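PDB 5DLL: aminopeptidase N from Francisella tularensis subsp. tularensis, which releases single amino acids from the N termini of peptides as a zinc-dependent M1-family metallopeptidase and probably helps to degrade intracellular peptides. Local coordinates for residues A[351-356]-A[538-543]; A[567-572]-A[608-613]; A[374-379]-A[393-398]; A[366-371]-A[455-460]; A[250-255]-A[407-412]. All coordinates share one frame; numbering follows the deposited sequence.

Interaction 1: A[351-356]-A[538-543]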
# COMPACT_ATOMS: atom_id res chain seq x y z
N VAL A 351 4.05 5.45 14.67
CA VAL A 351 4.31 6.14 13.40
C VAL A 351 3.65 5.38 12.25
O VAL A 351 2.94 5.97 11.43
CB VAL A 351 5.82 6.28 13.13
CG1 VAL A 351 6.08 6.87 11.75
CG2 VAL A 351 6.47 7.14 14.21
N LYS A 352 3.89 4.07 12.19
CA LYS A 352 3.24 3.24 11.18
C LYS A 352 1.74 3.43 11.24
O LYS A 352 1.08 3.51 10.20
CB LYS A 352 3.58 1.76 11.39
CG LYS A 352 2.90 0.81 10.40
CD LYS A 352 3.10 1.25 8.95
CE LYS A 352 2.62 0.19 7.97
NZ LYS A 352 2.51 0.73 6.58
N ARG A 353 1.20 3.51 12.45
CA ARG A 353 -0.23 3.66 12.65
C ARG A 353 -0.74 5.04 12.23
O ARG A 353 -1.86 5.16 11.74
CB ARG A 353 -0.60 3.37 14.11
CG ARG A 353 -2.09 3.31 14.40
CD ARG A 353 -2.82 2.39 13.43
NE ARG A 353 -4.27 2.42 13.63
CZ ARG A 353 -5.17 2.09 12.71
NH1 ARG A 353 -4.79 1.72 11.49
NH2 ARG A 353 -6.47 2.15 13.01
N ILE A 354 0.07 6.07 12.43
CA ILE A 354 -0.27 7.41 11.91
C ILE A 354 -0.31 7.39 10.38
O ILE A 354 -1.27 7.86 9.78
CB ILE A 354 0.69 8.50 12.44
CG1 ILE A 354 0.43 8.76 13.93
CG2 ILE A 354 0.51 9.81 11.66
CD1 ILE A 354 1.56 9.47 14.64
N ASP A 355 0.73 6.83 9.76
CA ASP A 355 0.82 6.73 8.30
C ASP A 355 -0.36 6.00 7.67
O ASP A 355 -0.83 6.39 6.60
CB ASP A 355 2.12 6.03 7.88
CG ASP A 355 3.37 6.84 8.21
OD1 ASP A 355 3.25 8.05 8.52
OD2 ASP A 355 4.48 6.26 8.15
N ASP A 356 -0.84 4.94 8.32
CA ASP A 356 -1.97 4.16 7.82
C ASP A 356 -3.29 4.91 7.97
O ASP A 356 -4.18 4.80 7.12
CB ASP A 356 -2.07 2.80 8.52
CG ASP A 356 -0.86 1.90 8.26
OD1 ASP A 356 -0.16 2.10 7.25
OD2 ASP A 356 -0.62 0.98 9.08
N ARG A 538 -9.01 5.51 20.47
CA ARG A 538 -7.57 5.35 20.60
C ARG A 538 -7.02 4.46 19.49
O ARG A 538 -7.59 3.41 19.20
CB ARG A 538 -7.23 4.74 21.95
CG ARG A 538 -7.51 5.66 23.13
CD ARG A 538 -7.14 4.96 24.43
NE ARG A 538 -7.01 5.89 25.54
CZ ARG A 538 -6.53 5.57 26.74
NH1 ARG A 538 -6.12 4.33 27.00
NH2 ARG A 538 -6.45 6.49 27.69
N ASP A 539 -5.92 4.90 18.88
CA ASP A 539 -5.33 4.23 17.71
C ASP A 539 -6.29 4.16 16.51
O ASP A 539 -6.18 3.24 15.69
CB ASP A 539 -4.82 2.83 18.07
CG ASP A 539 -3.79 2.85 19.17
OD1 ASP A 539 -2.72 3.47 18.97
OD2 ASP A 539 -4.03 2.24 20.23
N PHE A 540 -7.21 5.13 16.43
CA PHE A 540 -8.20 5.18 15.35
C PHE A 540 -8.94 3.84 15.29
O PHE A 540 -8.87 3.11 14.30
CB PHE A 540 -7.50 5.51 14.03
CG PHE A 540 -8.42 6.00 12.95
CD1 PHE A 540 -9.11 7.20 13.09
CD2 PHE A 540 -8.57 5.28 11.77
CE1 PHE A 540 -9.94 7.66 12.08
CE2 PHE A 540 -9.40 5.73 10.76
CZ PHE A 540 -10.08 6.92 10.91
N SER A 541 -9.64 3.52 16.38
CA SER A 541 -10.22 2.19 16.58
C SER A 541 -11.26 1.82 15.53
O SER A 541 -11.44 0.65 15.22
CB SER A 541 -10.80 2.05 17.99
OG SER A 541 -11.80 3.02 18.25
N ALA A 542 -11.95 2.84 14.98
CA ALA A 542 -12.91 2.66 13.89
C ALA A 542 -12.69 3.71 12.79
O ALA A 542 -12.33 4.85 13.10
CB ALA A 542 -14.33 2.75 14.43
N PRO A 543 -12.90 3.34 11.51
CA PRO A 543 -12.75 4.27 10.39
C PRO A 543 -13.94 5.23 10.24
O PRO A 543 -14.79 5.05 9.36
CB PRO A 543 -12.62 3.34 9.18
CG PRO A 543 -13.43 2.15 9.55
CD PRO A 543 -13.27 1.99 11.04

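Interaction 2: A[567-572]-A[608-613]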
# COMPACT_ATOMS: atom_id res chain seq x y z
N ASN A 567 -3.63 9.37 20.27
CA ASN A 567 -4.52 10.47 20.65
C ASN A 567 -3.76 11.72 21.09
O ASN A 567 -4.31 12.82 21.03
CB ASN A 567 -5.52 10.04 21.73
CG ASN A 567 -6.83 9.53 21.16
OD1 ASN A 567 -7.04 9.49 19.95
ND2 ASN A 567 -7.74 9.15 22.05
N ARG A 568 -2.52 11.55 21.54
CA ARG A 568 -1.66 12.69 21.86
C ARG A 568 -1.29 13.45 20.58
O ARG A 568 -1.44 14.66 20.52
CB ARG A 568 -0.39 12.24 22.60
CG ARG A 568 -0.65 11.72 24.01
CD ARG A 568 0.62 11.25 24.70
NE ARG A 568 1.40 12.36 25.25
CZ ARG A 568 2.39 12.23 26.13
NH1 ARG A 568 2.76 11.03 26.59
NH2 ARG A 568 3.03 13.31 26.57
N TRP A 569 -0.80 12.72 19.58
CA TRP A 569 -0.55 13.29 18.25
C TRP A 569 -1.84 13.85 17.65
O TRP A 569 -1.86 14.97 17.14
CB TRP A 569 0.07 12.22 17.33
CG TRP A 569 0.05 12.54 15.86
CD1 TRP A 569 1.01 13.18 15.14
CD2 TRP A 569 -0.99 12.21 14.93
NE1 TRP A 569 0.64 13.28 13.82
CE2 TRP A 569 -0.59 12.69 13.66
CE3 TRP A 569 -2.22 11.55 15.04
CZ2 TRP A 569 -1.38 12.54 12.52
CZ3 TRP A 569 -3.00 11.40 13.91
CH2 TRP A 569 -2.58 11.89 12.67
N ASP A 570 -2.92 13.09 17.72
CA ASP A 570 -4.18 13.47 17.07
C ASP A 570 -4.74 14.76 17.64
O ASP A 570 -5.20 15.63 16.89
CB ASP A 570 -5.22 12.35 17.21
CG ASP A 570 -6.37 12.49 16.23
OD1 ASP A 570 -6.11 12.76 15.04
OD2 ASP A 570 -7.54 12.31 16.64
N SER A 571 -4.70 14.89 18.97
CA SER A 571 -5.20 16.08 19.65
C SER A 571 -4.30 17.29 19.43
O SER A 571 -4.78 18.42 19.39
CB SER A 571 -5.34 15.81 21.15
OG SER A 571 -6.27 14.76 21.39
N LEU A 572 -2.99 17.06 19.30
CA LEU A 572 -2.04 18.15 19.06
C LEU A 572 -2.16 18.69 17.63
O LEU A 572 -2.09 19.90 17.40
CB LEU A 572 -0.61 17.67 19.33
CG LEU A 572 0.49 18.74 19.39
CD1 LEU A 572 0.18 19.81 20.44
CD2 LEU A 572 1.84 18.10 19.67
N ILE A 608 7.60 11.62 18.48
CA ILE A 608 7.85 13.03 18.77
C ILE A 608 7.98 13.83 17.46
O ILE A 608 7.35 14.88 17.31
CB ILE A 608 9.12 13.21 19.65
CG1 ILE A 608 8.87 12.66 21.06
CG2 ILE A 608 9.51 14.68 19.76
CD1 ILE A 608 10.11 12.55 21.92
N SER A 609 8.76 13.31 16.52
CA SER A 609 8.96 13.96 15.22
C SER A 609 7.66 14.21 14.45
O SER A 609 7.52 15.24 13.79
CB SER A 609 9.90 13.12 14.35
OG SER A 609 11.00 12.64 15.10
N ASN A 610 6.72 13.27 14.53
CA ASN A 610 5.42 13.40 13.85
C ASN A 610 4.52 14.43 14.53
O ASN A 610 3.86 15.22 13.85
CB ASN A 610 4.68 12.06 13.77
CG ASN A 610 4.79 11.41 12.40
OD1 ASN A 610 3.79 11.03 11.80
ND2 ASN A 610 6.01 11.28 11.90
N ALA A 611 4.49 14.40 15.86
CA ALA A 611 3.66 15.31 16.64
C ALA A 611 4.15 16.76 16.56
O ALA A 611 3.34 17.69 16.58
CB ALA A 611 3.58 14.85 18.08
N LEU A 612 5.47 16.94 16.46
CA LEU A 612 6.05 18.28 16.44
C LEU A 612 6.09 18.92 15.05
O LEU A 612 6.29 20.14 14.93
CB LEU A 612 7.46 18.27 17.05
CG LEU A 612 7.60 17.97 18.55
CD1 LEU A 612 9.05 18.15 18.97
CD2 LEU A 612 6.70 18.82 19.42
N LEU A 613 5.90 18.13 14.00
CA LEU A 613 5.84 18.69 12.65
C LEU A 613 4.43 19.20 12.38
O LEU A 613 3.47 18.44 12.44
CB LEU A 613 6.27 17.66 11.61
CG LEU A 613 6.83 18.19 10.28
CD1 LEU A 613 7.92 19.24 10.50
CD2 LEU A 613 7.37 17.03 9.45

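Interaction 3: A[374-379]-A[393-398]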
# COMPACT_ATOMS: atom_id res chain seq x y z
N HIS A 374 -17.93 2.92 -2.80
CA HIS A 374 -18.35 1.52 -2.79
C HIS A 374 -18.05 0.85 -1.45
O HIS A 374 -17.27 1.38 -0.65
CB HIS A 374 -17.69 0.74 -3.95
CG HIS A 374 -16.19 0.79 -3.95
ND1 HIS A 374 -15.48 1.89 -4.37
CD2 HIS A 374 -15.27 -0.15 -3.61
CE1 HIS A 374 -14.18 1.63 -4.28
NE2 HIS A 374 -14.03 0.40 -3.82
N PRO A 375 -18.68 -0.32 -1.18
CA PRO A 375 -18.32 -1.09 0.01
C PRO A 375 -17.02 -1.85 -0.22
O PRO A 375 -16.56 -1.95 -1.36
CB PRO A 375 -19.50 -2.06 0.19
CG PRO A 375 -20.48 -1.75 -0.90
CD PRO A 375 -19.74 -0.99 -1.95
N ILE A 376 -16.44 -2.40 0.84
CA ILE A 376 -15.21 -3.19 0.71
C ILE A 376 -15.47 -4.52 -0.02
O ILE A 376 -14.56 -5.09 -0.64
CB ILE A 376 -14.50 -3.40 2.07
CG1 ILE A 376 -15.33 -4.27 3.02
CG2 ILE A 376 -14.17 -2.05 2.69
CD1 ILE A 376 -14.59 -4.69 4.27
N ARG A 377 -16.71 -5.01 0.07
CA ARG A 377 -17.18 -6.11 -0.77
C ARG A 377 -18.35 -5.62 -1.63
O ARG A 377 -19.51 -5.65 -1.19
CB ARG A 377 -17.61 -7.32 0.08
CG ARG A 377 -17.99 -8.54 -0.74
CD ARG A 377 -18.59 -9.63 0.12
NE ARG A 377 -19.74 -9.14 0.87
CZ ARG A 377 -20.26 -9.72 1.95
NH1 ARG A 377 -19.75 -10.85 2.44
NH2 ARG A 377 -21.31 -9.16 2.54
N PRO A 378 -18.05 -5.15 -2.85
CA PRO A 378 -19.09 -4.70 -3.79
C PRO A 378 -20.05 -5.82 -4.19
O PRO A 378 -19.72 -7.00 -4.05
CB PRO A 378 -18.28 -4.23 -5.01
CG PRO A 378 -16.92 -3.94 -4.50
CD PRO A 378 -16.69 -4.93 -3.40
N GLU A 379 -21.23 -5.44 -4.67
CA GLU A 379 -22.23 -6.39 -5.19
C GLU A 379 -22.15 -6.51 -6.72
O GLU A 379 -22.90 -7.29 -7.32
CB GLU A 379 -23.65 -5.99 -4.75
CG GLU A 379 -24.03 -6.48 -3.35
CD GLU A 379 -24.42 -7.96 -3.32
OE1 GLU A 379 -25.37 -8.35 -4.03
OE2 GLU A 379 -23.79 -8.73 -2.57
N TYR A 393 -8.66 -2.37 -0.11
CA TYR A 393 -7.40 -2.81 0.51
C TYR A 393 -7.21 -2.24 1.91
O TYR A 393 -7.05 -2.99 2.88
CB TYR A 393 -6.21 -2.41 -0.37
CG TYR A 393 -5.99 -3.31 -1.57
CD1 TYR A 393 -7.02 -3.57 -2.48
CD2 TYR A 393 -4.75 -3.91 -1.79
CE1 TYR A 393 -6.82 -4.39 -3.57
CE2 TYR A 393 -4.54 -4.73 -2.89
CZ TYR A 393 -5.58 -4.97 -3.78
OH TYR A 393 -5.38 -5.78 -4.86
N ASN A 394 -7.21 -0.92 2.00
CA ASN A 394 -6.82 -0.22 3.23
C ASN A 394 -7.95 -0.13 4.26
O ASN A 394 -7.70 -0.34 5.45
CB ASN A 394 -6.26 1.16 2.90
CG ASN A 394 -5.11 1.10 1.89
OD1 ASN A 394 -5.30 1.34 0.71
ND2 ASN A 394 -3.93 0.74 2.37
N LYS A 395 -9.18 0.15 3.82
CA LYS A 395 -10.34 0.03 4.72
C LYS A 395 -10.68 -1.44 4.98
O LYS A 395 -11.33 -1.75 5.98
CB LYS A 395 -11.57 0.79 4.19
CG LYS A 395 -12.84 0.56 5.00
CD LYS A 395 -13.96 1.52 4.60
CE LYS A 395 -15.25 1.22 5.37
NZ LYS A 395 -16.31 2.23 5.15
N GLY A 396 -10.25 -2.33 4.10
CA GLY A 396 -10.36 -3.78 4.34
C GLY A 396 -9.55 -4.22 5.55
O GLY A 396 -10.05 -4.97 6.38
N ALA A 397 -8.31 -3.74 5.64
CA ALA A 397 -7.44 -4.02 6.79
C ALA A 397 -7.98 -3.42 8.10
O ALA A 397 -7.90 -4.05 9.15
CB ALA A 397 -6.03 -3.52 6.52
N GLU A 398 -8.51 -2.20 8.02
CA GLU A 398 -9.14 -1.54 9.17
C GLU A 398 -10.26 -2.39 9.76
O GLU A 398 -10.42 -2.44 10.98
CB GLU A 398 -9.73 -0.17 8.78
CG GLU A 398 -8.69 0.90 8.47
CD GLU A 398 -7.86 1.29 9.67
OE1 GLU A 398 -8.44 1.80 10.67
OE2 GLU A 398 -6.62 1.10 9.62

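Interaction 4: A[366-371]-A[455-460]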
# COMPACT_ATOMS: atom_id res chain seq x y z
N ALA A 366 -11.98 10.29 0.98
CA ALA A 366 -12.21 11.01 -0.27
C ALA A 366 -12.91 10.15 -1.33
O ALA A 366 -13.72 10.66 -2.10
CB ALA A 366 -10.89 11.56 -0.82
N GLU A 367 -12.57 8.86 -1.35
CA GLU A 367 -13.22 7.90 -2.25
C GLU A 367 -14.67 7.63 -1.85
O GLU A 367 -15.54 7.50 -2.72
CB GLU A 367 -12.42 6.59 -2.28
CG GLU A 367 -12.91 5.59 -3.31
CD GLU A 367 -11.93 4.45 -3.53
OE1 GLU A 367 -11.54 3.79 -2.54
OE2 GLU A 367 -11.53 4.23 -4.69
N ASP A 368 -14.93 7.53 -0.55
CA ASP A 368 -16.29 7.30 -0.05
C ASP A 368 -17.18 8.55 -0.16
O ASP A 368 -18.40 8.45 -0.09
CB ASP A 368 -16.27 6.80 1.40
CG ASP A 368 -16.16 5.27 1.51
OD1 ASP A 368 -16.30 4.56 0.49
OD2 ASP A 368 -15.93 4.79 2.64
N ALA A 369 -16.56 9.72 -0.33
CA ALA A 369 -17.28 10.97 -0.59
C ALA A 369 -17.60 11.17 -2.08
O ALA A 369 -18.47 11.96 -2.44
CB ALA A 369 -16.48 12.16 -0.08
N SER A 370 -16.88 10.43 -2.94
CA SER A 370 -16.98 10.58 -4.39
C SER A 370 -18.13 9.76 -4.99
O SER A 370 -18.75 8.94 -4.30
CB SER A 370 -15.64 10.19 -5.04
OG SER A 370 -15.46 8.78 -5.09
N PRO A 371 -18.43 9.99 -6.29
CA PRO A 371 -19.34 9.12 -7.04
C PRO A 371 -18.84 7.68 -7.18
O PRO A 371 -19.63 6.78 -7.44
CB PRO A 371 -19.41 9.78 -8.42
CG PRO A 371 -19.06 11.21 -8.18
CD PRO A 371 -18.06 11.19 -7.06
N SER A 455 -21.55 1.05 2.39
CA SER A 455 -20.65 2.03 1.80
C SER A 455 -20.64 3.32 2.63
O SER A 455 -21.53 3.55 3.45
CB SER A 455 -21.07 2.33 0.36
OG SER A 455 -20.18 3.23 -0.27
N GLY A 456 -19.63 4.15 2.41
CA GLY A 456 -19.56 5.47 3.05
C GLY A 456 -18.91 5.50 4.42
O GLY A 456 -18.83 4.49 5.12
N THR A 457 -18.45 6.70 4.80
CA THR A 457 -17.82 6.97 6.09
C THR A 457 -18.89 7.32 7.12
O THR A 457 -19.68 8.23 6.89
CB THR A 457 -16.86 8.18 5.97
OG1 THR A 457 -15.88 7.93 4.96
CG2 THR A 457 -16.16 8.45 7.30
N PRO A 458 -18.92 6.60 8.26
CA PRO A 458 -19.85 7.00 9.33
C PRO A 458 -19.37 8.23 10.12
O PRO A 458 -18.18 8.38 10.39
CB PRO A 458 -19.91 5.76 10.24
CG PRO A 458 -19.26 4.65 9.49
CD PRO A 458 -18.29 5.29 8.54
N ASN A 459 -20.32 9.10 10.46
CA ASN A 459 -20.06 10.29 11.27
C ASN A 459 -20.53 10.06 12.70
O ASN A 459 -21.69 9.72 12.93
CB ASN A 459 -20.78 11.50 10.70
CG ASN A 459 -20.30 11.87 9.31
OD1 ASN A 459 -19.26 12.51 9.16
ND2 ASN A 459 -21.05 11.47 8.30
N ILE A 460 -19.64 10.25 13.67
CA ILE A 460 -19.97 10.02 15.08
C ILE A 460 -20.14 11.35 15.82
O ILE A 460 -19.19 12.11 15.98
CB ILE A 460 -18.89 9.18 15.79
CG1 ILE A 460 -18.51 7.95 14.95
CG2 ILE A 460 -19.37 8.75 17.18
CD1 ILE A 460 -19.65 7.01 14.63

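Interaction 5: A[250-255]-A[407-412]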
# COMPACT_ATOMS: atom_id res chain seq x y z
N GLU A 250 6.21 -16.86 12.41
CA GLU A 250 6.32 -17.93 13.41
C GLU A 250 6.04 -17.40 14.82
O GLU A 250 5.18 -17.93 15.52
CB GLU A 250 7.72 -18.56 13.38
CG GLU A 250 7.96 -19.47 12.19
CD GLU A 250 9.35 -20.08 12.19
OE1 GLU A 250 10.27 -19.52 12.82
OE2 GLU A 250 9.54 -21.13 11.54
N ASP A 251 6.76 -16.36 15.21
CA ASP A 251 6.65 -15.82 16.57
C ASP A 251 5.24 -15.34 16.89
O ASP A 251 4.63 -15.80 17.85
CB ASP A 251 7.66 -14.68 16.80
CG ASP A 251 9.11 -15.18 16.93
OD1 ASP A 251 9.34 -16.40 17.11
OD2 ASP A 251 10.03 -14.34 16.86
N ARG A 252 4.70 -14.44 16.08
CA ARG A 252 3.42 -13.82 16.39
C ARG A 252 2.19 -14.61 15.94
O ARG A 252 1.19 -14.65 16.65
CB ARG A 252 3.35 -12.40 15.83
CG ARG A 252 2.05 -11.72 16.19
CD ARG A 252 2.13 -10.21 16.20
NE ARG A 252 0.79 -9.66 16.39
CZ ARG A 252 0.44 -8.39 16.19
NH1 ARG A 252 1.34 -7.50 15.79
NH2 ARG A 252 -0.82 -8.03 16.39
N PHE A 253 2.25 -15.23 14.76
CA PHE A 253 1.07 -15.89 14.19
C PHE A 253 1.07 -17.42 14.28
O PHE A 253 0.03 -18.05 14.09
CB PHE A 253 0.88 -15.44 12.73
CG PHE A 253 0.05 -14.19 12.60
CD1 PHE A 253 0.64 -12.93 12.70
CD2 PHE A 253 -1.32 -14.26 12.39
CE1 PHE A 253 -0.13 -11.78 12.59
CE2 PHE A 253 -2.09 -13.12 12.28
CZ PHE A 253 -1.49 -11.87 12.38
N GLY A 254 2.22 -18.01 14.59
CA GLY A 254 2.35 -19.46 14.65
C GLY A 254 2.30 -20.08 13.27
O GLY A 254 1.84 -21.22 13.10
N LEU A 255 2.78 -19.34 12.27
CA LEU A 255 2.75 -19.78 10.88
C LEU A 255 4.15 -20.08 10.36
O LEU A 255 4.98 -19.18 10.19
CB LEU A 255 2.07 -18.73 10.00
CG LEU A 255 0.60 -18.48 10.35
CD1 LEU A 255 0.05 -17.28 9.58
CD2 LEU A 255 -0.24 -19.72 10.12
N LEU A 407 -11.54 -8.52 20.04
CA LEU A 407 -11.17 -9.80 20.65
C LEU A 407 -9.89 -9.75 21.49
O LEU A 407 -9.70 -10.59 22.37
CB LEU A 407 -10.98 -10.87 19.57
CG LEU A 407 -12.19 -11.25 18.73
CD1 LEU A 407 -11.72 -12.18 17.62
CD2 LEU A 407 -13.28 -11.90 19.58
N GLY A 408 -9.01 -8.80 21.19
CA GLY A 408 -7.67 -8.78 21.77
C GLY A 408 -6.79 -9.80 21.06
O GLY A 408 -7.29 -10.66 20.34
N GLU A 409 -5.48 -9.70 21.28
CA GLU A 409 -4.51 -10.52 20.54
C GLU A 409 -4.78 -12.01 20.69
O GLU A 409 -4.86 -12.74 19.70
CB GLU A 409 -3.08 -10.19 20.98
CG GLU A 409 -1.99 -11.08 20.36
CD GLU A 409 -1.72 -10.81 18.88
OE1 GLU A 409 -2.12 -9.75 18.36
OE2 GLU A 409 -1.08 -11.67 18.24
N GLU A 410 -4.93 -12.46 21.93
CA GLU A 410 -5.02 -13.89 22.22
C GLU A 410 -6.21 -14.52 21.50
O GLU A 410 -6.07 -15.56 20.86
CB GLU A 410 -5.11 -14.12 23.73
CG GLU A 410 -4.70 -15.52 24.19
CD GLU A 410 -4.58 -15.65 25.70
OE1 GLU A 410 -4.80 -14.65 26.42
OE2 GLU A 410 -4.25 -16.75 26.17
N GLY A 411 -7.36 -13.86 21.58
CA GLY A 411 -8.59 -14.32 20.93
C GLY A 411 -8.59 -14.17 19.41
O GLY A 411 -9.27 -14.92 18.71
N PHE A 412 -7.85 -13.19 18.91
CA PHE A 412 -7.67 -13.00 17.48
C PHE A 412 -6.84 -14.13 16.89
O PHE A 412 -7.17 -14.65 15.82
CB PHE A 412 -7.01 -11.65 17.21
CG PHE A 412 -6.91 -11.29 15.76
CD1 PHE A 412 -8.01 -10.77 15.08
CD2 PHE A 412 -5.71 -11.44 15.07
CE1 PHE A 412 -7.92 -10.43 13.74
CE2 PHE A 412 -5.62 -11.09 13.73
CZ PHE A 412 -6.73 -10.59 13.06

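Interaction 1: A[351-356]-A[538-543]
The guanidinium of R353 reaches across a domain boundary, where it grips the backbone carbonyl of D539 and weakly reaches that of F540. Helix 349-369 of the M1 catalytic domain here meets the loop between strands 533-535 and 545-547 of the Ig-like domain. R353 leaves the helix toward this loop, and its chain turns at chi2 (50°) so that the NE edge leads. NE and NH2 approach side-on and share a single acceptor: NE lies 2.9 Å from D539 O and NH2 2.9 Å from the same oxygen. Both bonds lie close to the guanidinium plane, but they use the carbonyl differently. NH2 comes in within the carbonyl plane, whereas NE stands 40° out of it. NH2 also makes a weak, strongly bent bond to F540 O, at 2.9 Å. Two consecutive residues with positive phi, D539 and F540, carry the loop past the arginine and present both oxygens to it. The remaining nitrogen, NH1, forms a salt bridge with E398 on helix 390-423, so the guanidinium is held from several directions and its rotation is probably fixed. The D539 carboxylate turns to K498 instead, leaving its main chain to face R353. F540 also points toward the helix, with CG anti to its backbone N (chi1 -162°), and packs among V357, I360 and F365. R353 NH2 lies at the edge of its ring, near the ring plane and 4.0 Å from CD2, while A542 O sits 3.6 Å above the plane, over the centre of the ring.

Interaction 2: A[567-572]-A[608-613]
N610 is the first residue of 608-613 to touch 567-572, and it does so against the indole edge of W569. The two helical segments run nearly parallel, 17° apart, with their axes 9.4 Å from each other, and no hydrogen bond joins them. N610 offers its CB, 4.1 Å from W569 CD1, and its backbone O, 3.7 Å from the same ring carbon. With chi1 at 164° the indole swings away from its own backbone N, which carries the five-membered ring across to the neighbouring helix. It meets the backbone of that helix near the ring plane, edge on. At A611, where the backbones come nearest (CA to CA of W569, 4.9 Å), both W569 and L572 make contact. W569 CD1 rests 3.7 Å from A611 CA, and L572, almost one turn further along its helix, places CD2 4.0 Å from A611 CB. The same methyl lies 3.5 Å from A611 O, so this one leucine branch touches both the side chain and the carbonyl of the alanine. The O of L612 accepts a bond from Y683 and the O of L613 one from Q573, tying this part of the chain both to helix 668-685 and back to helix 565-581. W569 also packs its ring against I354, R358 and R361 of helix 349-369 of the catalytic domain. Parallel pairing of helices 565-581 and 605-612, with helix 588-598 between them in the chain, fits the layered alpha-solenoid of ARM-type repeats that forms the C-terminal domain.

Interaction 3: A[374-379]-A[393-398]
K395 and I376 cross at about a right angle where the loop after helix 349-369 packs on helix 390-423, within the M1 catalytic domain that carries the zinc-binding HExxH helix. G396, the other helix residue touched, lies about 8 Å from the side chain of the zinc ligand E332, measured from the glycine position, so this packing is near the metal site but does not touch it. The lysine CB points toward the loop and lies 4.1 Å from I376 CG2. Next comes CG, the closest atom of the chain at 3.7 Å from I376 CG2. CD is again 4.1 Å from that methyl: chi1 of 173° and the extended chain beyond it lay CB, CG and CD in a row along I376 CG2. CE moves further off, and NZ ends in a long, weak ion pair with D368 of helix 349-369. A charged tip is thus carried past the isoleucine while its stem serves as an apolar surface. I376 is also flanked by T391 and I399 on the same helix and by S329 of helix 328-346. G396 adds no side chain, and its backbone N lies 4.2 Å from I376 CG2.

Interaction 4: A[366-371]-A[455-460]
D368 and G456 bring their backbones together, CA to CA 4.9 Å, where the last turn of helix 349-369 meets the connection leading into strand 459-467. The conformation of G456, with phi 87° and psi 159°, calls for glycine by itself, because a CB would jam against the carbonyl O of S455. The carboxylate of D368 lies alongside this residue: OD2 is 3.5 Å from G456 C, and CG is 3.7 Å from G456 CA. These are packing contacts, and no hydrogen bond spans the two segments. OD2 instead accepts a bond from Q364 NE2, one turn back on its own helix, which helps to position the group. T457 continues the contact with its hydroxyl, OG1 lying 3.8 Å from D368 CB. At the end of the helix S370 folds back, its OG donating to E367 O at 2.7 Å. The S455 backbone is held by Q487 and K490. Helix 390-423 flanks the site through T391, which touches D368. Further along 455-460, T457 packs on K545, and P458 and I460 pair through their backbones with strand 545-547, so the end of a catalytic-domain helix abuts the start of the Ig-like sheet.

Interaction 5: A[250-255]-A[407-412]
R252 and E409 supply the ionic part of this contact, a salt bridge between the last turn of helix 236-253 and the kinked part of helix 390-423. R252 NH2 donates to E409 OE1 at 2.9 Å with an N-H...O angle of 142°, meeting the oxygen on its syn side but above the carboxylate plane. A second, weak bond runs from R252 NE to E409 OE2 at 3.3 Å. The two flat groups are turned 59° against each other, so the pairing has two bonds without being coplanar. The arginine arrives as an extended chain from CG to NE, whereas the glutamate bends at chi2 (72°) to bring its carboxylate round to it. Both ends have further partners: R252 NH1 bridges to E341 and D345 of helix 328-346, while E409 OE1 also accepts from H404 and OE2 from Q413. With R252, H404 and Q413 all donating to it, the carboxylate probably favours its charged form.

The apolar part is a contact between rings. F253 CE2 comes 4.3 Å from F412 CE2, at the edge of the F412 ring. F253 also makes a cation-pi contact with R338, and F412 meets the imidazole of H404.

Helix 328-346, which supplies the zinc ligand E332, is thus contacted by both R252 and F253. This is the interhelical packing of the helical catalytic domain of M1 aminopeptidases, away from the metal.

From the N terminus, helix 236-253 opens the first loop, which interaction 5 closes on helix 390-423. Before that closure helix 349-369 starts two more, those of interactions 1 and 4, so interaction 5 crosses both. Interaction 3, the shortest loop, is nested inside all three. Interaction 4 then closes just before strand 459-467, itself within the loop that interaction 1 closes ahead of strand 545-547. Interaction 2 follows in series, inside the C-terminal helical domain. Helix 349-369 is the hub: it serves interactions 1 and 4, touches interaction 3 through D368, and also touches interaction 2, joining catalytic, Ig-like and ARM-type domains.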